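6-aminohexanoate-dimer hydrolase (Bacillus anthracis, PDB 4GB7) is a putative hydrolase of the beta-lactamase clan that probably splits the amide bond of the linear dimer of 6-aminohexanoate. Local coordinates at residues Q151-E156 / R262-K267. Sequence-based numbering, arbitrary orientation.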
loop_
_atom_site.group_PDB
_atom_site.type_symbol
_atom_site.label_atom_id
_atom_site.label_comp_id
_atom_site.label_asym_id
_atom_site.label_seq_id
_atom_site.Cartn_x
_atom_site.Cartn_y
_atom_site.Cartn_z
ATOM N N GLN A 151 -5.166 -12.354 7.974
ATOM C CA GLN A 151 -5.020 -13.763 7.542
ATOM C C GLN A 151 -4.345 -14.594 8.633
ATOM O O GLN A 151 -4.772 -15.734 8.915
ATOM C CB GLN A 151 -4.245 -13.878 6.240
ATOM C CG GLN A 151 -4.395 -15.229 5.539
ATOM C CD GLN A 151 -5.834 -15.474 5.115
ATOM O OE1 GLN A 151 -6.491 -14.588 4.547
ATOM N NE2 GLN A 151 -6.352 -16.646 5.430
ATOM N N SER A 152 -3.311 -14.020 9.260
ATOM C CA SER A 152 -2.587 -14.700 10.363
ATOM C C SER A 152 -3.553 -14.963 11.515
ATOM O O SER A 152 -3.592 -16.062 12.036
ATOM C CB SER A 152 -1.399 -13.883 10.861
ATOM O OG SER A 152 -0.532 -13.602 9.781
ATOM N N LEU A 153 -4.304 -13.946 11.931
ATOM C CA LEU A 153 -5.236 -14.124 13.043
ATOM C C LEU A 153 -6.316 -15.141 12.762
ATOM O O LEU A 153 -6.744 -15.917 13.678
ATOM C CB LEU A 153 -5.845 -12.774 13.438
ATOM C CG LEU A 153 -4.939 -11.746 14.107
ATOM C CD1 LEU A 153 -5.611 -10.390 14.067
ATOM C CD2 LEU A 153 -4.625 -12.124 15.534
ATOM N N ALA A 154 -6.765 -15.165 11.505
ATOM C CA ALA A 154 -7.826 -16.108 11.092
ATOM C C ALA A 154 -7.299 -17.552 11.176
ATOM O O ALA A 154 -7.933 -18.467 11.783
ATOM C CB ALA A 154 -8.349 -15.770 9.709
ATOM N N GLU A 155 -6.099 -17.743 10.658
ATOM C CA GLU A 155 -5.421 -19.048 10.755
ATOM C C GLU A 155 -5.006 -19.494 12.195
ATOM O O GLU A 155 -4.828 -20.687 12.446
ATOM C CB GLU A 155 -4.304 -19.118 9.712
ATOM C CG GLU A 155 -4.934 -19.001 8.303
ATOM C CD GLU A 155 -4.020 -19.301 7.127
ATOM O OE1 GLU A 155 -2.960 -19.942 7.284
ATOM O OE2 GLU A 155 -4.383 -18.888 6.012
ATOM N N GLU A 156 -4.882 -18.541 13.117
ATOM C CA GLU A 156 -4.594 -18.797 14.540
ATOM C C GLU A 156 -5.910 -19.067 15.275
ATOM O O GLU A 156 -5.890 -19.301 16.465
ATOM C CB GLU A 156 -3.884 -17.594 15.201
ATOM C CG GLU A 156 -2.478 -17.230 14.651
ATOM C CD GLU A 156 -1.962 -15.837 15.097
ATOM O OE1 GLU A 156 -2.561 -15.265 16.032
ATOM O OE2 GLU A 156 -0.945 -15.298 14.516
ATOM N N ARG A 262 -6.726 -4.456 16.405
ATOM C CA ARG A 262 -6.426 -3.786 17.666
ATOM C C ARG A 262 -7.278 -4.355 18.779
ATOM O O ARG A 262 -6.796 -4.619 19.866
ATOM C CB ARG A 262 -6.636 -2.297 17.548
ATOM C CG ARG A 262 -5.721 -1.543 16.576
ATOM C CD ARG A 262 -6.164 -0.105 16.403
ATOM N NE ARG A 262 -5.435 0.539 15.308
ATOM C CZ ARG A 262 -5.948 0.886 14.129
ATOM N NH1 ARG A 262 -7.263 0.835 13.890
ATOM N NH2 ARG A 262 -5.175 1.434 13.209
ATOM N N THR A 263 -8.552 -4.535 18.505
ATOM C CA THR A 263 -9.465 -5.059 19.503
ATOM C C THR A 263 -9.129 -6.472 19.929
ATOM O O THR A 263 -9.120 -6.787 21.159
ATOM C CB THR A 263 -10.913 -4.987 18.993
ATOM O OG1 THR A 263 -11.250 -3.622 18.766
ATOM C CG2 THR A 263 -11.898 -5.555 20.034
ATOM N N ILE A 264 -8.929 -7.348 18.940
ATOM C CA ILE A 264 -8.533 -8.765 19.230
ATOM C C ILE A 264 -7.208 -8.896 20.013
ATOM O O ILE A 264 -7.116 -9.636 20.978
ATOM C CB ILE A 264 -8.515 -9.630 17.960
ATOM C CG1 ILE A 264 -9.938 -9.776 17.387
ATOM C CG2 ILE A 264 -7.820 -10.976 18.181
ATOM C CD1 ILE A 264 -10.848 -10.720 18.126
ATOM N N THR A 265 -6.188 -8.162 19.596
ATOM C CA THR A 265 -4.852 -8.354 20.121
ATOM C C THR A 265 -4.537 -7.480 21.310
ATOM O O THR A 265 -3.580 -7.761 22.064
ATOM C CB THR A 265 -3.805 -8.060 19.034
ATOM O OG1 THR A 265 -3.812 -6.670 18.716
ATOM C CG2 THR A 265 -4.032 -8.911 17.804
ATOM N N GLY A 266 -5.311 -6.419 21.502
ATOM C CA GLY A 266 -5.034 -5.492 22.577
ATOM C C GLY A 266 -3.766 -4.670 22.364
ATOM O O GLY A 266 -3.254 -4.065 23.315
ATOM N N LYS A 267 -3.285 -4.619 21.119
ATOM C CA LYS A 267 -2.037 -3.908 20.764
ATOM C C LYS A 267 -2.326 -2.986 19.590
ATOM O O LYS A 267 -3.303 -3.190 18.883
ATOM C CB LYS A 267 -0.951 -4.913 20.368
ATOM C CG LYS A 267 -0.507 -5.857 21.489
ATOM C CD LYS A 267 0.406 -6.955 21.011
ATOM C CE LYS A 267 0.991 -7.746 22.184
ATOM N NZ LYS A 267 2.032 -8.705 21.733
#
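Leu-153 meets Ile-264 and Thr-265 where the last turn of helix 143-155 lies against that of helix 251-265, and methyl groups alone do the touching. Gln-151 faces another way: its amide NE2 donates to Glu-155 OE2 at 3.0 Å, one helical turn on, reaching the carboxylate on its anti side, while Ser-332 bonds the same oxygen. Ser-152 returns its hydroxyl to the carbonyl of Ala-148, a common way for serine to settle its polar end within a helix. Leu-153 suits the interface because it is branched, apolar and buried. With CG anti to its carbonyl carbon (chi1 -70°), it sends CD2 across to Thr-265 CG2 at 4.0 Å, the two side chains crossing at about a right angle, and to Ile-264 CG2 at 4.3 Å. Thr-265 joins an apolar and a polar role: CG2 meets the leucine methyl, while OG1 (chi1 68°) turns back to the carbonyl of Ile-261, bonds Asn-272 and accepts from Lys-267 N at 3.2 Å, closing an ST turn. Between Thr-265 and Lys-267, Gly-266 leaves the helix with a positive phi of 69°, a conformation glycine adopts readily. Glu-156, just past the helix end, forms a salt bridge with Arg-276 on helix 269-278; the Leu-153 side chain also touches Arg-276. No hydrogen bond joins 151-156 to 262-267, and the CA atoms of Leu-153 and Ile-264 remain 8.8 Å apart. The arrangement is light helix-end packing in a serine beta-lactamase-like fold, joining the helix that begins at the lysine of a probable SxxK motif to a second helix.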